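Local coordinates for protein condensin complex subunit 3 (Schizosaccharomyces pombe, PDB 5OQR) that serves as a regulatory subunit of condensin, the complex required to convert interphase chromatin into condensed, mitotic-like chromosomes, at residues R160-L164 with I183-T189; P214-R220 with Q253-D259; L231-N236 with V277-A281. All blocks are in the same frame, centred on the assembly; numbering follows the deposited sequence.

How the contacts relate
The three contacts lie close together in the N-terminal half of an all-helical HEAT-repeat chain. Contact 1 closes before contact 2 opens; their centres are 21 Å apart, yet they touch, V185 CG1 lying 3.4 Å from I216 CG1. Contacts 2 and 3 alternate along the sequence: helix 224-235 follows the loop 214-220 and carries 231-236, and 253-259 comes before 277-281. Their centres are 16 Å apart, and W254 CZ3 meets L231 CD2 at 3.6 Å, so that the two contacts touch. Contacts 1 and 3 stay about 12 Å apart at their nearest atoms. Only contact 3 has residues, K232 and W233, within reach of the other protein chain in the assembly.

Contact 1. Residues R160-L164 with I183-T189; sequences RNILL and IEVSNST
R160, near the start of helix 158-169, grips E184 in the loop 183-189 that follows helix 173-182, closing a contact within HEAT repeat 4. The guanidinium comes side-on: NE donates to E184 OE1 at 2.8 Å and NH2 to the same OE1 at 3.0 Å. OE1 lies in the guanidinium plane, but both nitrogens reach it from one side of the carboxylate plane, the two planes being 65° apart. S188 OG sits over one guanidinium face without a well-angled bond, and T189 CG2 packs across the arginine chain, 3.8 Å from R160 CD. R160 CG runs anti to the backbone N (chi1 170°) and the chain bends at chi3, turning NE and NH2 together to the glutamate. With a methionine here, E184 would probably lose its paired N-H donors and be left a charge without this mate. E150 makes a further, long and weak ion pair with R160 NH2. Beside the salt bridge, I183 CD1 touches two leucines, 3.6 Å from L164 CD2 and 3.8 Å from L163 CB, while V185 leads on to K215 and I216 of the loop after helix 202-212. The turn is held from within by one hydroxyl: T189 OG1 donates to E184 O at 2.6 Å and accepts from S186 N at 2.8 Å.

Contact 2. Residues P214-R220 with Q253-D259; sequences PKIGDFR and QWIENAD
F219 and W254 make the aromatic part of this contact. Their rings form an offset stack, the phenyl and the five-membered ring having centroids 4.9 Å apart and planes at 23°. F219 CB is set more squarely: it makes a CH-pi contact over the centre of that five-membered ring, 3.4 Å from its centroid. F219 CG stands between the backbone N and the carbonyl carbon (chi1 78°), which folds the phenyl back over the indole. At the phenyl edge, in its plane, comes N257 CB, 3.5 Å from F219 CD2, with the N257 amide nearly coplanar with the ring.

Among the polar contacts, N257 OD1 accepts a weak hydrogen bond from F219 N at 3.4 Å. Q253 lays its amide along the beginning of the loop, where OE1 comes 3.5 Å from P214 CA and NE2 lies 3.5 Å from I216 O.

The charged groups form a network of D218, R220 and D259. D218 OD1 takes R220 N in a nearly straight bond of 2.9 Å, an Asx turn, and its other oxygen, OD2, uses its syn lone pair for R220 NH1 at 3.1 Å. Held by this ion pair, the guanidinium lays one face over N257 O and makes a long salt bridge to D259. R227 of helix 224-235 bonds R220 O and also touches F219.

D259, with positive phi, is the C-prime residue of a Schellman motif, in which N260 N returns to I255 O. In this HEAT-repeat solenoid, the loop before helix 224-235 folds onto the Schellman-capped C-terminal end of helix 240-257 in repeat 5.

Contact 3. Residues L231-N236 with V277-A281; sequences LKWGLN and VAVLA
The side-chain amide of N236 is the flat group that meets the opposing helix: L280 CD2 approaches it obliquely, 3.3 Å from both N236 OD1 and N236 ND2, so a methyl spans the oxygen and the nitrogen. The rotation of this amide is held by a bond from ND2 to K232 O at 3.0 Å, in the carbonyl plane and on a lone pair. No hydrogen bond joins 231-236 to 277-281, where the packing is otherwise apolar; just beyond, K284 NZ of helix 275-288 gives L235 O a weak one. L280 CG lies anti to its backbone N (chi1 177°), which carries the same CD2 methyl over to L235 CB at 3.4 Å. L235 answers with CD1, reaching across to A281 CA at 3.5 Å. One turn earlier V277 spreads its two methyls over neighbouring side chains: CG1 packs on L231 CB at 4.0 Å, and CG2 crosses K232 CB at 3.7 Å. The short helical segments cross at 45°, their axes 9.8 Å apart.

The end of K232 leads away from V277, and K232 NZ and W233 NE1 each hydrogen-bond an aromatic side chain of another protein chain; the W233 ring meets an aromatic ring there at nearly a right angle. Within the solenoid, L231 and L235 also pack on W254 and A246 of helix 240-257. Helix 275-288 meets helix 224-235 through V277, L280 and A281, and packs A278 and V279 on helix 308-324.

Contact 1. Residues R160-L164 with I183-T189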
# COMPACT_ATOMS: atom_id res chain seq x y z
N ARG A 160 12.35 -15.37 22.78
CA ARG A 160 11.96 -15.03 21.42
C ARG A 160 10.59 -14.37 21.39
O ARG A 160 10.42 -13.29 20.81
CB ARG A 160 11.97 -16.30 20.56
CG ARG A 160 11.37 -16.18 19.17
CD ARG A 160 10.80 -17.51 18.72
NE ARG A 160 11.83 -18.50 18.42
CZ ARG A 160 11.60 -19.79 18.21
NH1 ARG A 160 10.37 -20.27 18.28
NH2 ARG A 160 12.61 -20.61 17.94
N ASN A 161 9.59 -15.01 22.00
CA ASN A 161 8.21 -14.53 21.90
C ASN A 161 8.09 -13.06 22.29
O ASN A 161 7.23 -12.35 21.77
CB ASN A 161 7.30 -15.39 22.77
CG ASN A 161 7.25 -16.83 22.32
OD1 ASN A 161 7.49 -17.14 21.16
ND2 ASN A 161 6.92 -17.73 23.25
N ILE A 162 8.95 -12.59 23.19
CA ILE A 162 8.90 -11.20 23.61
C ILE A 162 9.36 -10.28 22.49
O ILE A 162 8.85 -9.17 22.34
CB ILE A 162 9.73 -11.01 24.89
CG1 ILE A 162 9.07 -11.75 26.05
CG2 ILE A 162 9.90 -9.53 25.23
CD1 ILE A 162 9.98 -12.00 27.21
N LEU A 163 10.34 -10.73 21.70
CA LEU A 163 10.84 -9.89 20.62
C LEU A 163 9.83 -9.78 19.49
O LEU A 163 9.59 -8.69 18.96
CB LEU A 163 12.17 -10.46 20.11
CG LEU A 163 13.26 -10.50 21.19
CD1 LEU A 163 14.45 -11.32 20.73
CD2 LEU A 163 13.70 -9.09 21.58
N LEU A 164 9.21 -10.90 19.10
CA LEU A 164 8.09 -10.84 18.17
C LEU A 164 7.05 -9.83 18.64
O LEU A 164 6.45 -9.12 17.83
CB LEU A 164 7.44 -12.22 18.05
CG LEU A 164 8.32 -13.41 17.69
CD1 LEU A 164 7.53 -14.70 17.84
CD2 LEU A 164 8.86 -13.28 16.28
N ILE A 183 16.78 -10.44 15.85
CA ILE A 183 15.99 -11.62 16.16
C ILE A 183 16.43 -12.80 15.30
O ILE A 183 16.98 -12.63 14.20
CB ILE A 183 14.49 -11.33 15.99
CG1 ILE A 183 13.65 -12.54 16.41
CG2 ILE A 183 14.18 -10.94 14.55
CD1 ILE A 183 12.22 -12.20 16.75
N GLU A 184 16.18 -14.00 15.80
CA GLU A 184 16.54 -15.20 15.05
C GLU A 184 15.64 -15.34 13.83
O GLU A 184 14.48 -14.93 13.83
CB GLU A 184 16.42 -16.45 15.94
CG GLU A 184 15.05 -17.13 15.95
CD GLU A 184 15.04 -18.40 16.76
OE1 GLU A 184 14.58 -18.37 17.93
OE2 GLU A 184 15.49 -19.44 16.23
N VAL A 185 16.20 -15.94 12.78
CA VAL A 185 15.50 -16.12 11.51
C VAL A 185 15.09 -17.58 11.41
O VAL A 185 15.95 -18.47 11.28
CB VAL A 185 16.38 -15.70 10.33
CG1 VAL A 185 15.67 -15.98 9.01
CG2 VAL A 185 16.73 -14.22 10.43
N SER A 186 13.79 -17.84 11.48
CA SER A 186 13.27 -19.19 11.34
C SER A 186 11.79 -19.11 10.99
O SER A 186 11.16 -18.07 11.14
CB SER A 186 13.48 -20.00 12.63
OG SER A 186 12.94 -21.31 12.49
N ASN A 187 11.26 -20.24 10.52
CA ASN A 187 9.87 -20.28 10.08
C ASN A 187 8.92 -19.77 11.16
O ASN A 187 7.84 -19.27 10.84
CB ASN A 187 9.48 -21.71 9.69
CG ASN A 187 9.27 -22.61 10.89
OD1 ASN A 187 9.95 -22.47 11.91
ND2 ASN A 187 8.32 -23.52 10.79
N SER A 188 9.29 -19.91 12.43
CA SER A 188 8.47 -19.37 13.50
C SER A 188 8.53 -17.85 13.52
O SER A 188 7.50 -17.18 13.65
CB SER A 188 8.93 -19.94 14.84
OG SER A 188 10.30 -19.67 15.07
N THR A 189 9.73 -17.29 13.38
CA THR A 189 9.92 -15.85 13.37
C THR A 189 9.74 -15.24 11.98
O THR A 189 9.57 -14.02 11.87
CB THR A 189 11.32 -15.50 13.88
OG1 THR A 189 12.31 -16.04 13.00
CG2 THR A 189 11.53 -16.06 15.28

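Contact 2. Residues P214-R220 with Q253-D259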
# COMPACT_ATOMS: atom_id res chain seq x y z
N PRO A 214 18.72 -11.41 3.26
CA PRO A 214 20.03 -11.99 2.94
C PRO A 214 20.52 -13.01 3.96
O PRO A 214 21.20 -13.97 3.58
CB PRO A 214 20.95 -10.77 2.89
CG PRO A 214 20.05 -9.59 2.63
CD PRO A 214 18.62 -10.02 2.80
N LYS A 215 20.19 -12.83 5.24
CA LYS A 215 20.59 -13.80 6.25
C LYS A 215 20.07 -15.19 5.91
O LYS A 215 20.72 -16.19 6.23
CB LYS A 215 20.10 -13.36 7.63
CG LYS A 215 21.09 -12.48 8.37
CD LYS A 215 20.41 -11.36 9.14
CE LYS A 215 19.50 -11.89 10.23
NZ LYS A 215 19.01 -10.79 11.12
N ILE A 216 18.91 -15.28 5.26
CA ILE A 216 18.43 -16.55 4.74
C ILE A 216 19.26 -16.90 3.51
O ILE A 216 19.28 -16.15 2.53
CB ILE A 216 16.93 -16.48 4.40
CG1 ILE A 216 16.13 -16.08 5.64
CG2 ILE A 216 16.44 -17.83 3.90
CD1 ILE A 216 14.84 -15.39 5.32
N GLY A 217 19.96 -18.04 3.57
CA GLY A 217 20.91 -18.36 2.52
C GLY A 217 20.27 -18.38 1.14
O GLY A 217 20.80 -17.79 0.20
N ASP A 218 19.13 -19.05 1.02
CA ASP A 218 18.50 -19.28 -0.28
C ASP A 218 17.05 -18.83 -0.24
O ASP A 218 16.35 -19.04 0.75
CB ASP A 218 18.58 -20.76 -0.65
CG ASP A 218 18.31 -21.01 -2.12
OD1 ASP A 218 17.61 -20.17 -2.74
OD2 ASP A 218 18.79 -22.03 -2.65
N PHE A 219 16.60 -18.23 -1.34
CA PHE A 219 15.21 -17.79 -1.43
C PHE A 219 14.26 -18.96 -1.63
O PHE A 219 13.05 -18.81 -1.40
CB PHE A 219 15.05 -16.78 -2.57
CG PHE A 219 15.00 -17.40 -3.94
CD1 PHE A 219 13.83 -17.38 -4.68
CD2 PHE A 219 16.11 -18.01 -4.49
CE1 PHE A 219 13.77 -17.95 -5.94
CE2 PHE A 219 16.07 -18.58 -5.75
CZ PHE A 219 14.90 -18.55 -6.47
N ARG A 220 14.76 -20.13 -2.03
CA ARG A 220 13.91 -21.31 -2.16
C ARG A 220 13.39 -21.79 -0.82
O ARG A 220 12.36 -22.48 -0.78
CB ARG A 220 14.68 -22.44 -2.84
CG ARG A 220 15.06 -22.18 -4.29
CD ARG A 220 16.51 -22.57 -4.53
NE ARG A 220 16.82 -22.86 -5.92
CZ ARG A 220 18.03 -23.20 -6.35
NH1 ARG A 220 19.04 -23.28 -5.49
NH2 ARG A 220 18.23 -23.45 -7.63
N GLN A 253 21.19 -11.30 -5.31
CA GLN A 253 21.19 -12.46 -4.43
C GLN A 253 20.34 -13.60 -5.01
O GLN A 253 20.84 -14.71 -5.21
CB GLN A 253 20.67 -12.08 -3.04
CG GLN A 253 20.83 -13.20 -2.02
CD GLN A 253 19.81 -13.12 -0.90
OE1 GLN A 253 19.39 -12.03 -0.51
NE2 GLN A 253 19.41 -14.27 -0.38
N TRP A 254 19.06 -13.33 -5.26
CA TRP A 254 18.16 -14.39 -5.71
C TRP A 254 18.60 -14.96 -7.05
O TRP A 254 18.54 -16.18 -7.26
CB TRP A 254 16.73 -13.86 -5.78
CG TRP A 254 16.12 -13.66 -4.43
CD1 TRP A 254 16.78 -13.51 -3.25
CD2 TRP A 254 14.72 -13.60 -4.12
NE1 TRP A 254 15.88 -13.36 -2.22
CE2 TRP A 254 14.61 -13.41 -2.73
CE3 TRP A 254 13.56 -13.70 -4.88
CZ2 TRP A 254 13.38 -13.31 -2.09
CZ3 TRP A 254 12.34 -13.60 -4.24
CH2 TRP A 254 12.26 -13.40 -2.86
N ILE A 255 19.04 -14.10 -7.96
CA ILE A 255 19.57 -14.60 -9.23
C ILE A 255 20.75 -15.53 -8.99
O ILE A 255 21.00 -16.45 -9.77
CB ILE A 255 19.96 -13.41 -10.14
CG1 ILE A 255 20.42 -13.90 -11.51
CG2 ILE A 255 21.08 -12.60 -9.50
CD1 ILE A 255 19.40 -14.74 -12.26
N GLU A 256 21.49 -15.31 -7.90
CA GLU A 256 22.63 -16.17 -7.59
C GLU A 256 22.16 -17.56 -7.17
O GLU A 256 22.73 -18.56 -7.61
CB GLU A 256 23.46 -15.53 -6.47
CG GLU A 256 24.95 -15.82 -6.56
CD GLU A 256 25.59 -15.19 -7.78
OE1 GLU A 256 26.05 -15.94 -8.67
OE2 GLU A 256 25.63 -13.95 -7.86
N ASN A 257 21.13 -17.63 -6.33
CA ASN A 257 20.59 -18.92 -5.92
C ASN A 257 20.03 -19.70 -7.10
O ASN A 257 19.92 -20.93 -7.02
CB ASN A 257 19.50 -18.73 -4.87
CG ASN A 257 19.97 -17.91 -3.68
OD1 ASN A 257 19.25 -17.04 -3.20
ND2 ASN A 257 21.18 -18.17 -3.22
N ALA A 258 19.68 -19.02 -8.19
CA ALA A 258 19.17 -19.66 -9.40
C ALA A 258 20.26 -19.88 -10.44
O ALA A 258 19.97 -19.96 -11.64
CB ALA A 258 18.03 -18.84 -9.99
N ASP A 259 21.52 -19.97 -10.00
CA ASP A 259 22.63 -20.27 -10.90
C ASP A 259 22.80 -19.20 -11.97
O ASP A 259 23.25 -19.49 -13.08
CB ASP A 259 22.46 -21.65 -11.54
CG ASP A 259 21.96 -22.69 -10.57
OD1 ASP A 259 22.77 -23.23 -9.79
OD2 ASP A 259 20.74 -22.97 -10.57

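Contact 3. Residues L231-N236 with V277-A281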
# COMPACT_ATOMS: atom_id res chain seq x y z
N LEU A 231 8.20 -9.92 -3.37
CA LEU A 231 8.49 -9.10 -4.54
C LEU A 231 7.35 -8.14 -4.84
O LEU A 231 7.58 -6.99 -5.23
CB LEU A 231 8.77 -9.99 -5.74
CG LEU A 231 9.89 -11.01 -5.57
CD1 LEU A 231 10.01 -11.88 -6.81
CD2 LEU A 231 11.21 -10.32 -5.27
N LYS A 232 6.10 -8.58 -4.65
CA LYS A 232 4.96 -7.71 -4.89
C LYS A 232 5.05 -6.45 -4.03
O LYS A 232 4.85 -5.33 -4.52
CB LYS A 232 3.66 -8.45 -4.61
CG LYS A 232 2.41 -7.70 -5.05
CD LYS A 232 1.14 -8.36 -4.55
CE LYS A 232 0.97 -8.18 -3.05
NZ LYS A 232 -0.32 -8.72 -2.55
N TRP A 233 5.37 -6.62 -2.75
CA TRP A 233 5.49 -5.47 -1.86
C TRP A 233 6.75 -4.66 -2.17
O TRP A 233 6.69 -3.43 -2.31
CB TRP A 233 5.50 -5.93 -0.41
CG TRP A 233 4.16 -6.32 0.13
CD1 TRP A 233 2.95 -5.85 -0.28
CD2 TRP A 233 3.90 -7.26 1.18
NE1 TRP A 233 1.94 -6.44 0.45
CE2 TRP A 233 2.50 -7.31 1.35
CE3 TRP A 233 4.70 -8.06 1.99
CZ2 TRP A 233 1.89 -8.13 2.30
CZ3 TRP A 233 4.10 -8.87 2.93
CH2 TRP A 233 2.71 -8.90 3.08
N GLY A 234 7.89 -5.34 -2.30
CA GLY A 234 9.14 -4.63 -2.47
C GLY A 234 9.20 -3.83 -3.76
O GLY A 234 9.53 -2.64 -3.75
N LEU A 235 8.89 -4.47 -4.88
CA LEU A 235 9.05 -3.83 -6.18
C LEU A 235 7.99 -2.78 -6.46
O LEU A 235 8.16 -1.99 -7.40
CB LEU A 235 9.03 -4.89 -7.28
CG LEU A 235 10.00 -6.06 -7.08
CD1 LEU A 235 9.92 -7.00 -8.26
CD2 LEU A 235 11.43 -5.57 -6.87
N ASN A 236 6.91 -2.74 -5.69
CA ASN A 236 5.87 -1.73 -5.84
C ASN A 236 5.91 -0.69 -4.72
O ASN A 236 5.01 0.14 -4.63
CB ASN A 236 4.49 -2.39 -5.88
CG ASN A 236 4.19 -3.04 -7.21
OD1 ASN A 236 4.34 -2.42 -8.26
ND2 ASN A 236 3.78 -4.30 -7.17
N VAL A 277 3.19 -9.98 -10.94
CA VAL A 277 4.42 -9.85 -10.17
C VAL A 277 5.62 -10.32 -10.99
O VAL A 277 6.71 -9.74 -10.91
CB VAL A 277 4.31 -10.63 -8.85
CG1 VAL A 277 5.64 -10.63 -8.10
CG2 VAL A 277 3.22 -10.02 -7.98
N ALA A 278 5.44 -11.38 -11.79
CA ALA A 278 6.55 -11.91 -12.56
C ALA A 278 7.03 -10.91 -13.61
O ALA A 278 8.23 -10.77 -13.84
CB ALA A 278 6.14 -13.23 -13.23
N VAL A 279 6.10 -10.20 -14.25
CA VAL A 279 6.48 -9.17 -15.21
C VAL A 279 7.27 -8.08 -14.51
O VAL A 279 8.34 -7.67 -14.97
CB VAL A 279 5.23 -8.61 -15.92
CG1 VAL A 279 5.60 -7.43 -16.80
CG2 VAL A 279 4.56 -9.69 -16.74
N LEU A 280 6.74 -7.57 -13.40
CA LEU A 280 7.42 -6.50 -12.68
C LEU A 280 8.81 -6.91 -12.24
O LEU A 280 9.76 -6.13 -12.34
CB LEU A 280 6.57 -6.08 -11.47
CG LEU A 280 7.15 -5.00 -10.55
CD1 LEU A 280 7.30 -3.68 -11.28
CD2 LEU A 280 6.27 -4.84 -9.32
N ALA A 281 8.96 -8.14 -11.75
CA ALA A 281 10.27 -8.63 -11.34
C ALA A 281 11.26 -8.60 -12.50
O ALA A 281 12.41 -8.18 -12.34
CB ALA A 281 10.16 -10.04 -10.77